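Local atomic coordinates of thiosulfate sulfurtransferase YnjE (Escherichia coli, PDB entry 2WLR), a protein that catalyses the transfer of sulfur from thiosulfate to cyanide, giving thiocyanate and sulfite, and is a periplasmic, monomeric protein built from rhodanese domains. Residues D326-H334 and R370-A378; E123-H132 and V231-W241. All coordinates share one frame; numbering follows the deposited sequence.

Contact 1 of 2, residues D326-H334 and R370-A378; sequences DSTHMEDFH and RASETFMYA
With CG trans to the backbone N (chi1 -180°) and the chain straight beyond it, E373 reaches from the helix to the ring of H334. The imidazole NE2 of H334 then donates to OE2 of E373 over 2.8 Å in a nearly straight bond (165°), meeting the carboxylate on its syn side with ring and carboxylate planes only 24° apart. The other oxygen, OE1, lies 3.5 Å from CG of the selenomethionine M330, which slides past E373 in the opposite direction. The chain of M330 bends at chi2 and chi3, putting SE 3.7 Å from CG of R370 and CE beside CG2 of T374. The methyl CG2 of T374 also rides over one face of the F333 ring, a CH-pi contact 3.7 Å from the centroid; helix 343-351 packs against the same phenylalanine. At the other end, the carbonyl O of S327 sits over one face of the R370 guanidinium, badly placed for a hydrogen bond from NE. A water links NH1 of R370, 2.9 Å away, to the carbonyl O atoms of D326 and H329. E298 forms a salt bridge with NH1 as well, Y306 bonds NH2, and the sulfinate at position 365, the oxidised catalytic cysteine, takes NE. With all three nitrogens engaged, the guanidinium is probably held in one orientation, at a site that by similarity binds substrate in this rhodanese domain.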
loop_
_atom_site.group_PDB
_atom_site.type_symbol
_atom_site.label_atom_id
_atom_site.label_comp_id
_atom_site.label_asym_id
_atom_site.label_seq_id
_atom_site.Cartn_x
_atom_site.Cartn_y
_atom_site.Cartn_z
ATOM N N ASP A 326 0.367 -5.881 -15.867
ATOM C CA ASP A 326 0.298 -4.923 -16.935
ATOM C C ASP A 326 0.191 -3.547 -16.318
ATOM O O ASP A 326 0.335 -3.391 -15.087
ATOM C CB ASP A 326 -0.885 -5.238 -17.856
ATOM C CG ASP A 326 -2.235 -5.150 -17.163
ATOM O OD1 ASP A 326 -2.360 -4.424 -16.146
ATOM O OD2 ASP A 326 -3.191 -5.816 -17.636
ATOM N N SER A 327 -0.073 -2.538 -17.134
ATOM C CA SER A 327 0.030 -1.163 -16.666
ATOM C C SER A 327 -1.079 -0.712 -15.701
ATOM O O SER A 327 -0.945 0.342 -15.076
ATOM C CB SER A 327 0.133 -0.214 -17.865
ATOM O OG SER A 327 -1.099 -0.160 -18.536
ATOM N N THR A 328 -2.126 -1.530 -15.531
ATOM C CA THR A 328 -3.263 -1.203 -14.672
ATOM C C THR A 328 -3.402 -2.129 -13.446
ATOM O O THR A 328 -4.435 -2.104 -12.775
ATOM C CB THR A 328 -4.580 -1.208 -15.468
ATOM O OG1 THR A 328 -4.669 -2.410 -16.243
ATOM C CG2 THR A 328 -4.650 -0.005 -16.396
ATOM N N HIS A 329 -2.363 -2.907 -13.147
ATOM C CA HIS A 329 -2.391 -3.855 -12.021
ATOM C C HIS A 329 -1.137 -3.735 -11.177
ATOM O O HIS A 329 -0.100 -3.250 -11.620
ATOM C CB HIS A 329 -2.551 -5.291 -12.530
ATOM C CG HIS A 329 -3.904 -5.566 -13.107
ATOM N ND1 HIS A 329 -4.221 -5.301 -14.424
ATOM C CD2 HIS A 329 -5.032 -6.057 -12.539
ATOM C CE1 HIS A 329 -5.486 -5.626 -14.640
ATOM N NE2 HIS A 329 -5.998 -6.093 -13.516
HETATM N N MSE A 330 -1.271 -4.198 -9.937
HETATM C CA MSE A 330 -0.230 -4.032 -8.920
HETATM C C MSE A 330 -0.065 -5.276 -8.062
HETATM O O MSE A 330 0.196 -5.203 -6.855
HETATM C CB MSE A 330 -0.530 -2.763 -8.054
HETATM C CG MSE A 330 -0.253 -1.399 -8.766
HETATM SE SE MSE A 330 1.600 -1.232 -9.033
HETATM C CE MSE A 330 1.942 -0.464 -7.330
ATOM N N GLU A 331 -0.105 -6.447 -8.698
ATOM C CA GLU A 331 -0.053 -7.699 -7.952
ATOM C C GLU A 331 1.162 -7.912 -7.051
ATOM O O GLU A 331 1.038 -8.568 -6.000
ATOM C CB GLU A 331 -0.148 -8.925 -8.889
ATOM C CG GLU A 331 -1.426 -9.054 -9.675
ATOM C CD GLU A 331 -1.304 -8.463 -11.063
ATOM O OE1 GLU A 331 -0.509 -7.503 -11.258
ATOM O OE2 GLU A 331 -2.028 -8.948 -11.973
ATOM N N ASP A 332 2.314 -7.357 -7.419
ATOM C CA ASP A 332 3.531 -7.558 -6.639
ATOM C C ASP A 332 3.465 -6.901 -5.293
ATOM O O ASP A 332 4.308 -7.143 -4.467
ATOM C CB ASP A 332 4.782 -7.056 -7.381
ATOM C CG ASP A 332 5.017 -7.754 -8.709
ATOM O OD1 ASP A 332 4.625 -8.928 -8.812
ATOM O OD2 ASP A 332 5.614 -7.146 -9.647
ATOM N N PHE A 333 2.494 -6.018 -5.099
ATOM C CA PHE A 333 2.358 -5.324 -3.834
ATOM C C PHE A 333 1.181 -5.794 -2.997
ATOM O O PHE A 333 0.978 -5.238 -1.900
ATOM C CB PHE A 333 2.258 -3.844 -4.130
ATOM C CG PHE A 333 3.560 -3.265 -4.567
ATOM C CD1 PHE A 333 4.490 -2.842 -3.623
ATOM C CD2 PHE A 333 3.860 -3.157 -5.909
ATOM C CE1 PHE A 333 5.723 -2.336 -4.039
ATOM C CE2 PHE A 333 5.103 -2.629 -6.308
ATOM C CZ PHE A 333 6.001 -2.226 -5.359
ATOM N N HIS A 334 0.423 -6.793 -3.483
ATOM C CA HIS A 334 -0.867 -7.137 -2.863
ATOM C C HIS A 334 -0.882 -8.567 -2.376
ATOM O O HIS A 334 -0.286 -9.446 -2.990
ATOM C CB HIS A 334 -2.013 -7.013 -3.846
ATOM C CG HIS A 334 -2.240 -5.638 -4.383
ATOM N ND1 HIS A 334 -2.943 -5.414 -5.540
ATOM C CD2 HIS A 334 -1.864 -4.427 -3.921
ATOM C CE1 HIS A 334 -2.965 -4.113 -5.789
ATOM N NE2 HIS A 334 -2.335 -3.488 -4.810
ATOM N N ARG A 370 0.501 4.356 -10.206
ATOM C CA ARG A 370 1.110 3.210 -9.509
ATOM C C ARG A 370 2.207 3.699 -8.538
ATOM O O ARG A 370 2.337 3.183 -7.434
ATOM C CB ARG A 370 1.680 2.220 -10.518
ATOM C CG ARG A 370 0.638 1.525 -11.353
ATOM C CD ARG A 370 1.275 0.684 -12.450
ATOM N NE ARG A 370 1.725 1.540 -13.541
ATOM C CZ ARG A 370 2.341 1.087 -14.627
ATOM N NH1 ARG A 370 2.646 -0.206 -14.734
ATOM N NH2 ARG A 370 2.673 1.929 -15.597
ATOM N N ALA A 371 2.989 4.688 -8.950
ATOM C CA ALA A 371 3.996 5.312 -8.107
ATOM C C ALA A 371 3.400 5.888 -6.836
ATOM O O ALA A 371 4.053 5.892 -5.783
ATOM C CB ALA A 371 4.721 6.410 -8.895
ATOM N N SER A 372 2.160 6.368 -6.919
ATOM C CA SER A 372 1.529 6.915 -5.733
ATOM C C SER A 372 1.164 5.851 -4.735
ATOM O O SER A 372 1.267 6.082 -3.529
ATOM C CB SER A 372 0.291 7.696 -6.115
ATOM O OG SER A 372 0.623 8.755 -7.013
ATOM N N GLU A 373 0.700 4.720 -5.220
ATOM C CA GLU A 373 0.427 3.592 -4.334
ATOM C C GLU A 373 1.705 3.166 -3.616
ATOM O O GLU A 373 1.686 2.958 -2.371
ATOM C CB GLU A 373 -0.205 2.436 -5.137
ATOM C CG GLU A 373 -0.526 1.230 -4.281
ATOM C CD GLU A 373 -1.366 0.180 -4.988
ATOM O OE1 GLU A 373 -1.731 0.359 -6.180
ATOM O OE2 GLU A 373 -1.657 -0.842 -4.336
ATOM N N THR A 374 2.819 3.008 -4.327
ATOM C CA THR A 374 4.062 2.630 -3.670
ATOM C C THR A 374 4.557 3.710 -2.729
ATOM O O THR A 374 5.110 3.383 -1.673
ATOM C CB THR A 374 5.197 2.242 -4.633
ATOM O OG1 THR A 374 5.382 3.238 -5.630
ATOM C CG2 THR A 374 4.837 0.927 -5.326
ATOM N N PHE A 375 4.387 4.981 -3.109
ATOM C CA PHE A 375 4.706 6.068 -2.189
ATOM C C PHE A 375 3.945 5.908 -0.878
ATOM O O PHE A 375 4.520 6.033 0.218
ATOM C CB PHE A 375 4.350 7.415 -2.789
ATOM C CG PHE A 375 4.455 8.556 -1.831
ATOM C CD1 PHE A 375 3.374 8.902 -1.064
ATOM C CD2 PHE A 375 5.610 9.303 -1.728
ATOM C CE1 PHE A 375 3.447 9.969 -0.176
ATOM C CE2 PHE A 375 5.674 10.362 -0.828
ATOM C CZ PHE A 375 4.569 10.687 -0.067
HETATM N N MSE A 376 2.635 5.676 -0.960
HETATM C CA MSE A 376 1.850 5.520 0.271
HETATM C C MSE A 376 2.292 4.341 1.113
HETATM O O MSE A 376 2.336 4.445 2.328
HETATM C CB MSE A 376 0.349 5.483 -0.020
HETATM C CG MSE A 376 -0.223 6.732 -0.658
HETATM SE SE MSE A 376 -0.102 8.310 0.486
HETATM C CE MSE A 376 -1.563 7.846 1.730
ATOM N N TYR A 377 2.606 3.216 0.484
ATOM C CA TYR A 377 3.146 2.075 1.229
ATOM C C TYR A 377 4.505 2.409 1.891
ATOM O O TYR A 377 4.685 2.171 3.065
ATOM C CB TYR A 377 3.264 0.855 0.337
ATOM C CG TYR A 377 1.954 0.321 -0.215
ATOM C CD1 TYR A 377 0.718 0.621 0.405
ATOM C CD2 TYR A 377 1.933 -0.427 -1.380
ATOM C CE1 TYR A 377 -0.468 0.144 -0.090
ATOM C CE2 TYR A 377 0.732 -0.917 -1.865
ATOM C CZ TYR A 377 -0.453 -0.616 -1.213
ATOM O OH TYR A 377 -1.640 -1.104 -1.726
ATOM N N ALA A 378 5.432 3.004 1.142
ATOM C CA ALA A 378 6.735 3.369 1.710
ATOM C C ALA A 378 6.600 4.361 2.854
ATOM O O ALA A 378 7.291 4.271 3.830
ATOM C CB ALA A 378 7.623 3.970 0.604
HETATM O O HOH W 1 1.989 -2.610 -13.270
#

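Contact 2 of 2, residues E123-H132 and V231-W241; sequences EQLVYPQWLH and VRLLDGGWQTW
L125 pairs with L233 and V126 with L234 as parallel neighbours at the margin of a five-stranded rhodanese sheet, in which 125-126 is an outermost strand. Three backbone bonds zip them together: L233 N to Q124 O, V126 N to L233 O, and D235 N to V126 O, each 2.9 Å long. Packing is also close where both chains turn into helices. There CD1 of L234, carried by a CG trans to the backbone N (chi1 176°), lies 3.8 Å from CD of P128, while CG of the same proline comes within 3.3 Å of OG1 of T240. The six-membered ring of W241 extends the contact on P128, with CE3 near its CB and the ring edge against CB of L131. By contrast, the side chains of E123 and Q124 are partly exposed and their ends lead away from 231-241, while R232 beside them stays buried. Its extended chain brings NH1 into a weak bond to E123 O (3.2 Å, 123°); NH1 also hydrogen-bonds A142 O, and NE pairs with D230. Replacing R232 by alanine is likely to leave D230 without its counter-charge and open a gap beside W130. Here the two side chains cross at about a right angle, yet guanidinium and indole planes are 27° apart, and NH1 of R232 sits 3.6 Å from CZ2 of W130.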
loop_
_atom_site.group_PDB
_atom_site.type_symbol
_atom_site.label_atom_id
_atom_site.label_comp_id
_atom_site.label_asym_id
_atom_site.label_seq_id
_atom_site.Cartn_x
_atom_site.Cartn_y
_atom_site.Cartn_z
ATOM N N GLU A 123 -1.293 3.176 11.091
ATOM C CA GLU A 123 -2.562 3.869 11.174
ATOM C C GLU A 123 -2.937 4.592 9.892
ATOM O O GLU A 123 -4.076 5.007 9.729
ATOM C CB GLU A 123 -2.551 4.836 12.368
ATOM C CG GLU A 123 -1.759 6.112 12.218
ATOM C CD GLU A 123 -0.249 5.932 12.292
ATOM O OE1 GLU A 123 0.242 4.887 12.773
ATOM O OE2 GLU A 123 0.459 6.889 11.902
ATOM N N GLN A 124 -1.986 4.720 8.984
ATOM C CA GLN A 124 -2.271 5.292 7.658
ATOM C C GLN A 124 -2.975 4.363 6.730
ATOM O O GLN A 124 -3.481 4.806 5.698
ATOM C CB GLN A 124 -0.987 5.753 7.003
ATOM C CG GLN A 124 -0.341 6.959 7.728
ATOM C CD GLN A 124 1.106 7.199 7.362
ATOM O OE1 GLN A 124 1.715 6.505 6.542
ATOM N NE2 GLN A 124 1.676 8.242 7.963
ATOM N N LEU A 125 -2.966 3.070 7.026
ATOM C CA LEU A 125 -3.583 2.026 6.188
ATOM C C LEU A 125 -4.679 1.413 6.998
ATOM O O LEU A 125 -4.492 0.422 7.706
ATOM C CB LEU A 125 -2.555 0.959 5.760
ATOM C CG LEU A 125 -1.505 1.468 4.790
ATOM C CD1 LEU A 125 -0.420 0.433 4.604
ATOM C CD2 LEU A 125 -2.061 1.833 3.430
ATOM N N VAL A 126 -5.861 2.002 6.900
ATOM C CA VAL A 126 -6.988 1.542 7.713
ATOM C C VAL A 126 -7.709 0.320 7.106
ATOM O O VAL A 126 -7.421 -0.105 5.983
ATOM C CB VAL A 126 -7.972 2.695 7.997
ATOM C CG1 VAL A 126 -7.193 3.938 8.503
ATOM C CG2 VAL A 126 -8.824 3.018 6.737
ATOM N N TYR A 127 -8.655 -0.240 7.841
ATOM C CA TYR A 127 -9.372 -1.431 7.437
ATOM C C TYR A 127 -10.876 -1.234 7.710
ATOM O O TYR A 127 -11.256 -0.300 8.444
ATOM C CB TYR A 127 -8.780 -2.649 8.148
ATOM C CG TYR A 127 -8.954 -2.688 9.645
ATOM C CD1 TYR A 127 -8.131 -1.968 10.495
ATOM C CD2 TYR A 127 -9.950 -3.475 10.213
ATOM C CE1 TYR A 127 -8.288 -2.043 11.853
ATOM C CE2 TYR A 127 -10.120 -3.533 11.599
ATOM C CZ TYR A 127 -9.291 -2.817 12.400
ATOM O OH TYR A 127 -9.495 -2.922 13.762
ATOM N N PRO A 128 -11.738 -2.086 7.126
ATOM C CA PRO A 128 -13.177 -1.754 7.134
ATOM C C PRO A 128 -13.827 -1.589 8.498
ATOM O O PRO A 128 -14.518 -0.586 8.737
ATOM C CB PRO A 128 -13.802 -2.900 6.324
ATOM C CG PRO A 128 -12.732 -3.263 5.363
ATOM C CD PRO A 128 -11.457 -3.168 6.187
ATOM N N GLN A 129 -13.643 -2.536 9.398
ATOM C CA GLN A 129 -14.268 -2.406 10.706
ATOM C C GLN A 129 -13.893 -1.112 11.408
ATOM O O GLN A 129 -14.719 -0.481 12.078
ATOM C CB GLN A 129 -13.968 -3.609 11.596
ATOM C CG GLN A 129 -14.892 -3.647 12.817
ATOM C CD GLN A 129 -16.359 -3.855 12.448
ATOM O OE1 GLN A 129 -16.684 -4.730 11.632
ATOM N NE2 GLN A 129 -17.238 -3.029 13.005
ATOM N N TRP A 130 -12.652 -0.681 11.248
ATOM C CA TRP A 130 -12.176 0.533 11.909
ATOM C C TRP A 130 -12.991 1.706 11.407
ATOM O O TRP A 130 -13.471 2.529 12.177
ATOM C CB TRP A 130 -10.687 0.764 11.612
ATOM C CG TRP A 130 -10.108 2.026 12.196
ATOM C CD1 TRP A 130 -9.551 2.165 13.441
ATOM C CD2 TRP A 130 -10.016 3.319 11.574
ATOM N NE1 TRP A 130 -9.118 3.444 13.627
ATOM C CE2 TRP A 130 -9.391 4.183 12.501
ATOM C CE3 TRP A 130 -10.417 3.842 10.336
ATOM C CZ2 TRP A 130 -9.167 5.526 12.221
ATOM C CZ3 TRP A 130 -10.174 5.166 10.067
ATOM C CH2 TRP A 130 -9.551 5.994 11.010
ATOM N N LEU A 131 -13.154 1.779 10.093
ATOM C CA LEU A 131 -13.850 2.892 9.490
ATOM C C LEU A 131 -15.318 2.847 9.862
ATOM O O LEU A 131 -15.922 3.874 10.108
ATOM C CB LEU A 131 -13.670 2.824 7.985
ATOM C CG LEU A 131 -14.212 3.972 7.161
ATOM C CD1 LEU A 131 -13.709 5.304 7.706
ATOM C CD2 LEU A 131 -13.783 3.741 5.716
ATOM N N HIS A 132 -15.902 1.661 9.880
ATOM C CA HIS A 132 -17.291 1.553 10.295
ATOM C C HIS A 132 -17.439 2.041 11.745
ATOM O O HIS A 132 -18.321 2.859 12.043
ATOM C CB HIS A 132 -17.784 0.133 10.110
ATOM C CG HIS A 132 -19.190 -0.061 10.553
ATOM N ND1 HIS A 132 -20.260 0.544 9.932
ATOM C CD2 HIS A 132 -19.698 -0.783 11.574
ATOM C CE1 HIS A 132 -21.374 0.192 10.550
ATOM N NE2 HIS A 132 -21.061 -0.600 11.559
ATOM N N VAL A 231 -3.581 11.992 5.957
ATOM C CA VAL A 231 -4.190 11.340 4.817
ATOM C C VAL A 231 -3.928 9.834 4.969
ATOM O O VAL A 231 -2.783 9.398 5.188
ATOM C CB VAL A 231 -3.641 11.829 3.468
ATOM C CG1 VAL A 231 -4.328 11.121 2.330
ATOM C CG2 VAL A 231 -3.808 13.348 3.308
ATOM N N ARG A 232 -4.985 9.069 4.805
ATOM C CA ARG A 232 -4.991 7.628 4.999
ATOM C C ARG A 232 -5.687 6.950 3.842
ATOM O O ARG A 232 -6.455 7.579 3.091
ATOM C CB ARG A 232 -5.697 7.275 6.293
ATOM C CG ARG A 232 -5.173 8.060 7.449
ATOM C CD ARG A 232 -5.677 7.549 8.749
ATOM N NE ARG A 232 -5.441 8.476 9.830
ATOM C CZ ARG A 232 -5.625 8.174 11.110
ATOM N NH1 ARG A 232 -5.945 6.941 11.474
ATOM N NH2 ARG A 232 -5.476 9.124 12.020
ATOM N N LEU A 233 -5.406 5.658 3.687
ATOM C CA LEU A 233 -6.037 4.826 2.653
ATOM C C LEU A 233 -6.739 3.691 3.320
ATOM O O LEU A 233 -6.260 3.141 4.299
ATOM C CB LEU A 233 -5.004 4.169 1.747
ATOM C CG LEU A 233 -4.177 5.058 0.840
ATOM C CD1 LEU A 233 -3.184 4.182 0.030
ATOM C CD2 LEU A 233 -5.067 5.897 -0.076
ATOM N N LEU A 234 -7.846 3.275 2.737
ATOM C CA LEU A 234 -8.402 1.964 3.063
ATOM C C LEU A 234 -7.610 0.870 2.360
ATOM O O LEU A 234 -7.619 0.764 1.153
ATOM C CB LEU A 234 -9.878 1.868 2.669
ATOM C CG LEU A 234 -10.589 0.531 2.859
ATOM C CD1 LEU A 234 -10.537 0.059 4.330
ATOM C CD2 LEU A 234 -12.038 0.605 2.397
ATOM N N ASP A 235 -6.958 0.035 3.151
ATOM C CA ASP A 235 -6.052 -1.006 2.645
ATOM C C ASP A 235 -6.896 -1.988 1.841
ATOM O O ASP A 235 -7.883 -2.507 2.359
ATOM C CB ASP A 235 -5.410 -1.682 3.855
ATOM C CG ASP A 235 -4.224 -2.570 3.513
ATOM O OD1 ASP A 235 -3.730 -2.545 2.377
ATOM O OD2 ASP A 235 -3.838 -3.306 4.443
ATOM N N GLY A 236 -6.541 -2.187 0.574
ATOM C CA GLY A 236 -7.261 -3.103 -0.280
ATOM C C GLY A 236 -8.468 -2.497 -0.971
ATOM O O GLY A 236 -9.080 -3.128 -1.854
ATOM N N GLY A 237 -8.813 -1.276 -0.610
ATOM C CA GLY A 237 -9.883 -0.567 -1.271
ATOM C C GLY A 237 -11.279 -1.055 -0.984
ATOM O O GLY A 237 -11.540 -1.768 -0.041
ATOM N N TRP A 238 -12.179 -0.667 -1.880
ATOM C CA TRP A 238 -13.592 -0.976 -1.773
ATOM C C TRP A 238 -13.897 -2.442 -1.564
ATOM O O TRP A 238 -14.807 -2.766 -0.824
ATOM C CB TRP A 238 -14.293 -0.496 -3.041
ATOM C CG TRP A 238 -15.670 -1.094 -3.193
ATOM C CD1 TRP A 238 -16.015 -2.102 -4.034
ATOM C CD2 TRP A 238 -16.851 -0.763 -2.438
ATOM N NE1 TRP A 238 -17.346 -2.422 -3.860
ATOM C CE2 TRP A 238 -17.876 -1.616 -2.886
ATOM C CE3 TRP A 238 -17.127 0.135 -1.397
ATOM C CZ2 TRP A 238 -19.184 -1.549 -2.377
ATOM C CZ3 TRP A 238 -18.431 0.203 -0.893
ATOM C CH2 TRP A 238 -19.431 -0.658 -1.388
ATOM N N GLN A 239 -13.169 -3.311 -2.248
ATOM C CA GLN A 239 -13.524 -4.729 -2.199
ATOM C C GLN A 239 -13.483 -5.253 -0.770
ATOM O O GLN A 239 -14.247 -6.153 -0.416
ATOM C CB GLN A 239 -12.632 -5.555 -3.110
ATOM C CG GLN A 239 -13.204 -6.958 -3.402
ATOM C CD GLN A 239 -14.611 -6.911 -3.953
ATOM O OE1 GLN A 239 -14.929 -6.090 -4.819
ATOM N NE2 GLN A 239 -15.471 -7.797 -3.454
ATOM N N THR A 240 -12.586 -4.731 0.060
ATOM C CA THR A 240 -12.527 -5.172 1.453
ATOM C C THR A 240 -13.794 -4.777 2.242
ATOM O O THR A 240 -14.221 -5.513 3.134
ATOM C CB THR A 240 -11.265 -4.665 2.215
ATOM O OG1 THR A 240 -11.296 -3.242 2.413
ATOM C CG2 THR A 240 -9.952 -5.127 1.529
ATOM N N TRP A 241 -14.343 -3.606 1.971
ATOM C CA TRP A 241 -15.623 -3.195 2.551
ATOM C C TRP A 241 -16.756 -4.098 2.097
ATOM O O TRP A 241 -17.560 -4.551 2.915
ATOM C CB TRP A 241 -15.935 -1.744 2.184
ATOM C CG TRP A 241 -17.138 -1.203 2.923
ATOM C CD1 TRP A 241 -18.435 -1.270 2.543
ATOM C CD2 TRP A 241 -17.115 -0.481 4.151
ATOM N NE1 TRP A 241 -19.225 -0.666 3.454
ATOM C CE2 TRP A 241 -18.448 -0.138 4.457
ATOM C CE3 TRP A 241 -16.104 -0.066 5.023
ATOM C CZ2 TRP A 241 -18.789 0.541 5.609
ATOM C CZ3 TRP A 241 -16.439 0.607 6.137
ATOM C CH2 TRP A 241 -17.776 0.933 6.431
HETATM O O HOH W 2 -3.765 -2.388 7.509
#

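Both contacts are largely buried, yet they serve different layers of the fold. Contact 1 holds a loop against helix 369-380 in the third rhodanese domain, beside the active site; contact 2 joins an outermost strand to its neighbour in the preceding rhodanese-like domain, with a partly exposed end. Their chemistry differs accordingly: chiefly side-chain polar groups, a bridging water and selenium packing in the first, chiefly backbone pairing and apolar contacts, with one buried arginine, in the second. The two meet where helix and sheet face each other across the domains, M376 CB lying 3.8 Å from L233 CD1 and Y377 CE1 lying 4.2 Å from L125 CD2. Helix 369-380 therefore has the loop 326-334 and the strand pair as separate neighbours.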